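Local atomic coordinates of tRNA uridine(34) acetyltransferase (Methanocaldococcus infernus, PDB entry 6IAD), a protein that converts the wobble uridine 34 of tRNA into 5-(carboxymethyl)uridine, using acetyl-CoA, S-adenosyl-L-methionine and a [4Fe-4S] cluster. Residues R22-V27 and G94-K99; D160-K165 and Q207-S212; R339-V344 and N381-A386. All blocks are in the same frame, centred on the assembly; numbering follows the deposited sequence.

Contact 1 of 3, residues R22-V27 and G94-K99; sequences RTISGV and GHPTDK
I24 lies across the imidazole of H95 and presses on P96, just ahead of the point where the two segments lead into neighbouring parallel strands, 28-33 and 99-105, at the edge of the radical SAM sheet. CG1 of I24 stands over one ring face in a CH-pi contact, 4.2 Å from the centroid of the H95 ring, and CD1 runs on to 3.6 Å from H95 CE1. With CG2 anti to the backbone N, that branch reaches the pyrrolidine as well, 3.9 Å from P96 CD. The ring's rotation is also fixed by the hydrogen bond of H95 ND1 to V93 O, and W416 touches both I24 and P96. An alanine here is likely to leave the face of H95 and the flank of P96 uncovered and open a gap beside W416. P96 CG meets the chain at S25 O, 3.5 Å away. K99, whose acetyl-CoA binding is inferred by similarity, uses its near end in the contact: K99 CB packs 4.0 Å from G26 O, and V27 CA offers its C-H to K99 O. One water joins the segments, donating to S25 O at 2.8 Å and to P96 O at 2.9 Å.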
loop_
_atom_site.group_PDB
_atom_site.type_symbol
_atom_site.label_atom_id
_atom_site.label_comp_id
_atom_site.label_asym_id
_atom_site.label_seq_id
_atom_site.Cartn_x
_atom_site.Cartn_y
_atom_site.Cartn_z
ATOM N N ARG A 22 -7.998 -15.017 -13.380
ATOM C CA ARG A 22 -7.901 -13.895 -12.455
ATOM C C ARG A 22 -8.601 -12.658 -13.045
ATOM O O ARG A 22 -9.417 -12.773 -13.965
ATOM C CB ARG A 22 -6.422 -13.642 -12.124
ATOM C CG ARG A 22 -6.197 -13.277 -10.665
ATOM C CD ARG A 22 -4.732 -13.069 -10.318
ATOM N NE ARG A 22 -4.149 -11.830 -10.839
ATOM C CZ ARG A 22 -4.437 -10.611 -10.390
ATOM N NH1 ARG A 22 -5.335 -10.459 -9.425
ATOM N NH2 ARG A 22 -3.845 -9.542 -10.914
ATOM N N THR A 23 -8.294 -11.472 -12.504
ATOM C CA THR A 23 -8.937 -10.221 -12.885
ATOM C C THR A 23 -7.919 -9.263 -13.499
ATOM O O THR A 23 -6.731 -9.302 -13.162
ATOM C CB THR A 23 -9.598 -9.543 -11.664
ATOM O OG1 THR A 23 -10.292 -10.519 -10.871
ATOM C CG2 THR A 23 -10.585 -8.471 -12.109
ATOM N N ILE A 24 -8.393 -8.405 -14.410
ATOM C CA ILE A 24 -7.588 -7.345 -15.016
ATOM C C ILE A 24 -7.995 -6.024 -14.371
ATOM O O ILE A 24 -9.153 -5.604 -14.496
ATOM C CB ILE A 24 -7.796 -7.267 -16.540
ATOM C CG1 ILE A 24 -7.418 -8.563 -17.255
ATOM C CG2 ILE A 24 -6.979 -6.116 -17.140
ATOM C CD1 ILE A 24 -7.446 -8.436 -18.780
ATOM N N SER A 25 -7.055 -5.359 -13.703
ATOM C CA SER A 25 -7.327 -4.052 -13.120
ATOM C C SER A 25 -6.971 -2.928 -14.090
ATOM O O SER A 25 -6.225 -3.113 -15.056
ATOM C CB SER A 25 -6.547 -3.838 -11.821
ATOM O OG SER A 25 -6.546 -2.461 -11.471
ATOM N N GLY A 26 -7.519 -1.743 -13.802
ATOM C CA GLY A 26 -7.224 -0.556 -14.578
ATOM C C GLY A 26 -5.932 0.131 -14.200
ATOM O O GLY A 26 -5.447 0.975 -14.960
ATOM N N VAL A 27 -5.372 -0.200 -13.040
ATOM C CA VAL A 27 -4.070 0.305 -12.618
ATOM C C VAL A 27 -3.044 -0.791 -12.865
ATOM O O VAL A 27 -3.180 -1.908 -12.351
ATOM C CB VAL A 27 -4.076 0.731 -11.141
ATOM C CG1 VAL A 27 -2.686 1.204 -10.721
ATOM C CG2 VAL A 27 -5.112 1.821 -10.904
ATOM N N GLY A 94 -3.199 -7.072 -23.387
ATOM C CA GLY A 94 -4.375 -6.223 -23.334
ATOM C C GLY A 94 -4.698 -5.669 -21.965
ATOM O O GLY A 94 -5.861 -5.357 -21.692
ATOM N N HIS A 95 -3.703 -5.543 -21.092
ATOM C CA HIS A 95 -3.943 -4.868 -19.820
ATOM C C HIS A 95 -3.707 -3.371 -19.993
ATOM O O HIS A 95 -2.689 -2.978 -20.577
ATOM C CB HIS A 95 -3.025 -5.400 -18.727
ATOM C CG HIS A 95 -3.232 -6.847 -18.398
ATOM N ND1 HIS A 95 -3.795 -7.743 -19.280
ATOM C CD2 HIS A 95 -2.942 -7.551 -17.279
ATOM C CE1 HIS A 95 -3.844 -8.939 -18.717
ATOM N NE2 HIS A 95 -3.333 -8.850 -17.503
ATOM N N PRO A 96 -4.606 -2.508 -19.520
ATOM C CA PRO A 96 -4.357 -1.067 -19.643
ATOM C C PRO A 96 -3.106 -0.652 -18.882
ATOM O O PRO A 96 -2.781 -1.200 -17.827
ATOM C CB PRO A 96 -5.618 -0.429 -19.046
ATOM C CG PRO A 96 -6.239 -1.490 -18.205
ATOM C CD PRO A 96 -5.895 -2.795 -18.863
ATOM N N THR A 97 -2.403 0.335 -19.440
ATOM C CA THR A 97 -1.175 0.849 -18.847
ATOM C C THR A 97 -1.152 2.373 -18.825
ATOM O O THR A 97 -0.078 2.971 -18.716
ATOM C CB THR A 97 0.049 0.319 -19.597
ATOM O OG1 THR A 97 -0.034 0.709 -20.973
ATOM C CG2 THR A 97 0.117 -1.200 -19.511
ATOM N N ASP A 98 -2.319 3.017 -18.932
ATOM C CA ASP A 98 -2.371 4.471 -18.824
ATOM C C ASP A 98 -2.177 4.945 -17.387
ATOM O O ASP A 98 -1.742 6.082 -17.176
ATOM C CB ASP A 98 -3.701 4.990 -19.379
ATOM C CG ASP A 98 -4.908 4.338 -18.723
ATOM O OD1 ASP A 98 -4.901 3.101 -18.546
ATOM O OD2 ASP A 98 -5.864 5.064 -18.379
ATOM N N LYS A 99 -2.480 4.100 -16.402
ATOM C CA LYS A 99 -2.264 4.405 -14.992
ATOM C C LYS A 99 -1.312 3.371 -14.409
ATOM O O LYS A 99 -1.604 2.170 -14.437
ATOM C CB LYS A 99 -3.575 4.390 -14.208
ATOM C CG LYS A 99 -4.619 5.392 -14.645
ATOM C CD LYS A 99 -5.762 5.387 -13.638
ATOM C CE LYS A 99 -6.989 6.106 -14.156
ATOM N NZ LYS A 99 -7.738 5.265 -15.130
HETATM O O HOH W 1 -3.636 -3.197 -15.982
#

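Contact 2 of 3, residues D160-K165 and Q207-S212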
loop_
_atom_site.group_PDB
_atom_site.type_symbol
_atom_site.label_atom_id
_atom_site.label_comp_id
_atom_site.label_asym_id
_atom_site.label_seq_id
_atom_site.Cartn_x
_atom_site.Cartn_y
_atom_site.Cartn_z
ATOM N N ASP A 160 14.355 1.632 10.195
ATOM C CA ASP A 160 15.386 2.528 10.704
ATOM C C ASP A 160 16.017 3.386 9.613
ATOM O O ASP A 160 16.883 4.211 9.920
ATOM C CB ASP A 160 16.477 1.738 11.441
ATOM C CG ASP A 160 17.132 0.680 10.573
ATOM O OD1 ASP A 160 16.441 0.086 9.721
ATOM O OD2 ASP A 160 18.344 0.437 10.755
ATOM N N TYR A 161 15.610 3.210 8.356
ATOM C CA TYR A 161 15.958 4.127 7.271
ATOM C C TYR A 161 14.784 5.034 6.922
ATOM O O TYR A 161 14.485 5.243 5.742
ATOM C CB TYR A 161 16.400 3.363 6.027
ATOM C CG TYR A 161 17.641 2.517 6.188
ATOM C CD1 TYR A 161 18.609 2.833 7.130
ATOM C CD2 TYR A 161 17.846 1.399 5.386
ATOM C CE1 TYR A 161 19.742 2.058 7.272
ATOM C CE2 TYR A 161 18.974 0.618 5.521
ATOM C CZ TYR A 161 19.920 0.952 6.466
ATOM O OH TYR A 161 21.048 0.175 6.606
ATOM N N CYS A 162 14.091 5.577 7.920
ATOM C CA CYS A 162 12.896 6.370 7.684
ATOM C C CYS A 162 12.929 7.634 8.542
ATOM O O CYS A 162 12.031 7.921 9.329
ATOM C CB CYS A 162 11.649 5.535 7.960
ATOM S SG CYS A 162 10.278 6.015 6.926
ATOM N N SER A 163 13.997 8.410 8.381
ATOM C CA SER A 163 14.153 9.669 9.086
ATOM C C SER A 163 13.409 10.780 8.348
ATOM O O SER A 163 12.916 10.599 7.233
ATOM C CB SER A 163 15.630 10.027 9.205
ATOM O OG SER A 163 16.169 10.252 7.914
ATOM N N GLU A 164 13.344 11.955 8.984
ATOM C CA GLU A 164 12.772 13.119 8.315
ATOM C C GLU A 164 13.481 13.386 6.995
ATOM O O GLU A 164 12.831 13.643 5.971
ATOM C CB GLU A 164 12.864 14.348 9.224
ATOM C CG GLU A 164 11.990 14.275 10.462
ATOM C CD GLU A 164 11.947 15.582 11.236
ATOM O OE1 GLU A 164 12.499 16.591 10.748
ATOM O OE2 GLU A 164 11.356 15.596 12.335
ATOM N N LYS A 165 14.811 13.324 6.995
ATOM C CA LYS A 165 15.578 13.598 5.785
ATOM C C LYS A 165 15.195 12.630 4.674
ATOM O O LYS A 165 14.968 13.035 3.529
ATOM C CB LYS A 165 17.072 13.518 6.096
ATOM N N GLN A 207 4.721 7.324 12.548
ATOM C CA GLN A 207 4.205 8.639 12.911
ATOM C C GLN A 207 4.717 9.714 11.963
ATOM O O GLN A 207 3.948 10.572 11.515
ATOM C CB GLN A 207 4.590 8.963 14.360
ATOM C CG GLN A 207 4.181 10.355 14.844
ATOM C CD GLN A 207 5.291 11.389 14.707
ATOM O OE1 GLN A 207 6.422 11.172 15.147
ATOM N NE2 GLN A 207 4.966 12.526 14.102
ATOM N N LEU A 208 6.015 9.688 11.646
ATOM C CA LEU A 208 6.564 10.673 10.720
ATOM C C LEU A 208 5.930 10.540 9.341
ATOM O O LEU A 208 5.659 11.546 8.673
ATOM C CB LEU A 208 8.082 10.521 10.624
ATOM C CG LEU A 208 8.917 10.865 11.858
ATOM C CD1 LEU A 208 10.394 10.565 11.608
ATOM C CD2 LEU A 208 8.742 12.319 12.270
ATOM N N LEU A 209 5.694 9.304 8.893
ATOM C CA LEU A 209 5.038 9.091 7.606
ATOM C C LEU A 209 3.617 9.640 7.623
ATOM O O LEU A 209 3.245 10.457 6.771
ATOM C CB LEU A 209 5.040 7.599 7.267
ATOM C CG LEU A 209 6.427 7.028 6.956
ATOM C CD1 LEU A 209 6.428 5.500 6.953
ATOM C CD2 LEU A 209 6.915 7.579 5.629
ATOM N N LYS A 210 2.806 9.204 8.592
ATOM C CA LYS A 210 1.428 9.674 8.684
ATOM C C LYS A 210 1.360 11.199 8.721
ATOM O O LYS A 210 0.563 11.814 8.005
ATOM C CB LYS A 210 0.754 9.089 9.928
ATOM C CG LYS A 210 0.409 7.605 9.839
ATOM C CD LYS A 210 -0.570 7.314 8.704
ATOM C CE LYS A 210 -1.206 5.941 8.854
ATOM N NZ LYS A 210 -2.145 5.873 10.023
ATOM N N ASP A 211 2.187 11.825 9.562
ATOM C CA ASP A 211 2.163 13.279 9.677
ATOM C C ASP A 211 2.803 13.979 8.484
ATOM O O ASP A 211 2.792 15.216 8.443
ATOM C CB ASP A 211 2.854 13.722 10.970
ATOM C CG ASP A 211 1.998 13.482 12.205
ATOM O OD1 ASP A 211 0.755 13.412 12.080
ATOM O OD2 ASP A 211 2.578 13.371 13.307
ATOM N N SER A 212 3.367 13.236 7.532
ATOM C CA SER A 212 3.753 13.778 6.236
ATOM C C SER A 212 2.749 13.419 5.143
ATOM O O SER A 212 3.013 13.674 3.962
ATOM C CB SER A 212 5.145 13.287 5.840
ATOM O OG SER A 212 6.107 13.611 6.826
#
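L208 pushes its CD1 methyl into the bend just before helix 164-173, where it mostly overlaps backbone: it lies 3.9 Å from C162 O and 4.2 Å from E164 N. Its other methyl faces E164, and the two side chains cross at about a right angle, with L208 CD2 4.2 Å from E164 OE2. That is a touch between a methyl and the end of an extended acidic chain, so E164 lends its bulk here and not its charge; F397 packs on it as well. One residue further along, L209 straddles a thiol, for C162 SG sits 3.9 Å from L209 CD1 and equally far from L209 CD2, nested in the fork of the leucine. No hydrogen bond crosses between the segments.

Both belong to the radical SAM domain, with its beta-alpha succession of a partial TIM barrel: 160-165 leads from strand 149-157 into helix 164-173, and 207-212 ends helix 199-210. Strand 177-183, between them in the sequence, forms the floor, with its L180 touching both C162 and L209. S163 is the N-cap of helix 164-173, and its OG is also hydrogen-bonded to E166 OE2.

The end of the other helix is wrapped by its own side chains. S212 OG turns back to donate to L208 O at 2.8 Å, while Q207 NE2 reaches D211 OD2 at 2.7 Å, with the acceptor almost in the amide plane and the carboxylate approached on its anti side. The opposite oxygen, D211 OD1, forms a salt bridge with R391 and accepts from the backbone N of Y394, which ties this helix end to the acetyltransferase part of the chain.

Contact 3 of 3, residues R339-V344 and N381-A386; sequences REVGHV and NDILIA
R339 sets out with CG anti to its carbonyl carbon (chi1 -74°) and folds at chi3 (-53°), carrying its chain obliquely across the carboxylate of D382, whose CG is anti to its backbone N (chi1 -162°) and turned back to meet it. The closest meeting is with the aliphatic part, R339 CD lying 3.1 Å from D382 OD1. The ion pair itself is long, 3.9 Å from R339 NH1 to D382 OD1, with the oxygen near the guanidinium plane but the two flat groups turned well away from parallel. L384 CB covers one face of the guanidinium, and R339 NE gives a weak bond to C335 O.

Next to this pair the backbones form a single beta bridge, E340 with L384. L384 N donates to R339 O at 2.7 Å, nearly straight, and L384 O receives a weaker, bent bond from V341 N. The apolar side lies past the bridge: V341 CG2 touches I385 CG1 at 3.7 Å as well as the CG2 branch of I383, and one turn on V344 CG1 meets I383 CD1 at 3.8 Å.

E340 thus sits at a joint, following helix 336-339 and taking the N-cap position of helix 341-348, both early helices of the GNAT acetyltransferase domain. Strand 383-392 runs in its mixed sheet between 369-378 and 405-413, entered through a G1 bulge at D382 and I383 opposite D378 and carrying a classic bulge at I385 and A386 opposite F376. Beyond them Y434 and L438 of helix 434-449 pack on I385 and A386 respectively.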
loop_
_atom_site.group_PDB
_atom_site.type_symbol
_atom_site.label_atom_id
_atom_site.label_comp_id
_atom_site.label_asym_id
_atom_site.label_seq_id
_atom_site.Cartn_x
_atom_site.Cartn_y
_atom_site.Cartn_z
ATOM N N ARG A 339 -14.028 -6.262 0.389
ATOM C CA ARG A 339 -15.292 -5.602 0.095
ATOM C C ARG A 339 -15.284 -4.740 -1.161
ATOM O O ARG A 339 -16.352 -4.271 -1.568
ATOM C CB ARG A 339 -15.718 -4.720 1.281
ATOM C CG ARG A 339 -16.241 -5.470 2.494
ATOM C CD ARG A 339 -16.415 -4.507 3.677
ATOM N NE ARG A 339 -15.172 -3.774 3.918
ATOM C CZ ARG A 339 -15.048 -2.448 3.969
ATOM N NH1 ARG A 339 -16.103 -1.650 3.841
ATOM N NH2 ARG A 339 -13.848 -1.920 4.176
ATOM N N GLU A 340 -14.134 -4.514 -1.786
ATOM C CA GLU A 340 -14.094 -3.614 -2.932
ATOM C C GLU A 340 -14.870 -4.198 -4.111
ATOM O O GLU A 340 -14.936 -5.417 -4.303
ATOM C CB GLU A 340 -12.650 -3.319 -3.336
ATOM C CG GLU A 340 -11.804 -4.540 -3.632
ATOM C CD GLU A 340 -10.460 -4.170 -4.225
ATOM O OE1 GLU A 340 -9.558 -3.768 -3.459
ATOM O OE2 GLU A 340 -10.316 -4.263 -5.462
ATOM N N VAL A 341 -15.449 -3.298 -4.915
ATOM C CA VAL A 341 -16.412 -3.691 -5.943
ATOM C C VAL A 341 -15.870 -4.824 -6.802
ATOM O O VAL A 341 -16.537 -5.842 -7.015
ATOM C CB VAL A 341 -16.786 -2.482 -6.821
ATOM C CG1 VAL A 341 -17.858 -2.879 -7.836
ATOM C CG2 VAL A 341 -17.241 -1.324 -5.975
ATOM N N GLY A 342 -14.656 -4.648 -7.331
ATOM C CA GLY A 342 -14.139 -5.591 -8.306
ATOM C C GLY A 342 -13.929 -6.976 -7.729
ATOM O O GLY A 342 -14.157 -7.982 -8.402
ATOM N N HIS A 343 -13.493 -7.044 -6.469
ATOM C CA HIS A 343 -13.269 -8.333 -5.825
ATOM C C HIS A 343 -14.590 -9.002 -5.465
ATOM O O HIS A 343 -14.749 -10.213 -5.659
ATOM C CB HIS A 343 -12.392 -8.137 -4.587
ATOM C CG HIS A 343 -11.864 -9.412 -4.002
ATOM N ND1 HIS A 343 -12.376 -9.967 -2.849
ATOM C CD2 HIS A 343 -10.858 -10.226 -4.398
ATOM C CE1 HIS A 343 -11.714 -11.074 -2.565
ATOM N NE2 HIS A 343 -10.787 -11.254 -3.489
ATOM N N VAL A 344 -15.556 -8.234 -4.955
ATOM C CA VAL A 344 -16.870 -8.800 -4.658
ATOM C C VAL A 344 -17.527 -9.312 -5.933
ATOM O O VAL A 344 -18.174 -10.367 -5.936
ATOM C CB VAL A 344 -17.756 -7.761 -3.946
ATOM C CG1 VAL A 344 -19.197 -8.223 -3.924
ATOM C CG2 VAL A 344 -17.261 -7.520 -2.524
ATOM N N ASN A 381 -25.309 -4.780 1.019
ATOM C CA ASN A 381 -24.478 -5.901 0.602
ATOM C C ASN A 381 -23.033 -5.756 1.050
ATOM O O ASN A 381 -22.237 -6.680 0.844
ATOM C CB ASN A 381 -24.570 -6.051 -0.915
ATOM C CG ASN A 381 -25.994 -6.292 -1.379
ATOM O OD1 ASN A 381 -26.636 -7.248 -0.948
ATOM N ND2 ASN A 381 -26.506 -5.407 -2.225
ATOM N N ASP A 382 -22.687 -4.629 1.672
ATOM C CA ASP A 382 -21.356 -4.374 2.220
ATOM C C ASP A 382 -20.291 -4.404 1.123
ATOM O O ASP A 382 -19.330 -5.177 1.169
ATOM C CB ASP A 382 -21.021 -5.366 3.337
ATOM C CG ASP A 382 -19.879 -4.884 4.215
ATOM O OD1 ASP A 382 -19.426 -3.735 4.028
ATOM O OD2 ASP A 382 -19.432 -5.652 5.094
ATOM N N ILE A 383 -20.472 -3.523 0.142
ATOM C CA ILE A 383 -19.577 -3.409 -1.002
ATOM C C ILE A 383 -18.981 -2.011 -1.000
ATOM O O ILE A 383 -19.714 -1.014 -0.952
ATOM C CB ILE A 383 -20.302 -3.696 -2.334
ATOM C CG1 ILE A 383 -20.927 -5.094 -2.294
ATOM C CG2 ILE A 383 -19.325 -3.554 -3.502
ATOM C CD1 ILE A 383 -21.719 -5.468 -3.531
ATOM N N LEU A 384 -17.655 -1.946 -1.040
ATOM C CA LEU A 384 -16.916 -0.694 -0.996
ATOM C C LEU A 384 -16.678 -0.203 -2.415
ATOM O O LEU A 384 -16.167 -0.948 -3.258
ATOM C CB LEU A 384 -15.592 -0.896 -0.265
ATOM C CG LEU A 384 -14.643 0.293 -0.153
ATOM C CD1 LEU A 384 -15.225 1.367 0.735
ATOM C CD2 LEU A 384 -13.297 -0.194 0.383
ATOM N N ILE A 385 -17.057 1.047 -2.669
ATOM C CA ILE A 385 -16.954 1.651 -3.992
ATOM C C ILE A 385 -15.783 2.617 -4.081
ATOM O O ILE A 385 -15.141 2.721 -5.126
ATOM C CB ILE A 385 -18.278 2.369 -4.343
ATOM C CG1 ILE A 385 -19.408 1.350 -4.495
ATOM C CG2 ILE A 385 -18.115 3.213 -5.609
ATOM C CD1 ILE A 385 -20.795 1.948 -4.370
ATOM N N ALA A 386 -15.504 3.343 -3.003
ATOM C CA ALA A 386 -14.478 4.376 -3.016
ATOM C C ALA A 386 -14.234 4.814 -1.582
ATOM O O ALA A 386 -15.102 4.672 -0.719
ATOM C CB ALA A 386 -14.894 5.565 -3.885
#

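Contacts 1 and 3 are near neighbours although one belongs to the radical SAM core and the other to the acetyltransferase domain: their centres are about 18 Å apart and their nearest atoms about 5 Å, without touching. Both border residues assigned by similarity to acetyl-CoA binding. Contact 1 holds K99 itself and brings the side chain of V27 to about 5 Å from that of H412; in contact 3 the side chain of I385 is about 4 Å from that of Y434. Contact 2 lies on the other side of the chain's centre, its own centre about 32 Å from that of contact 1 and 31 Å from that of contact 3, away from these sites.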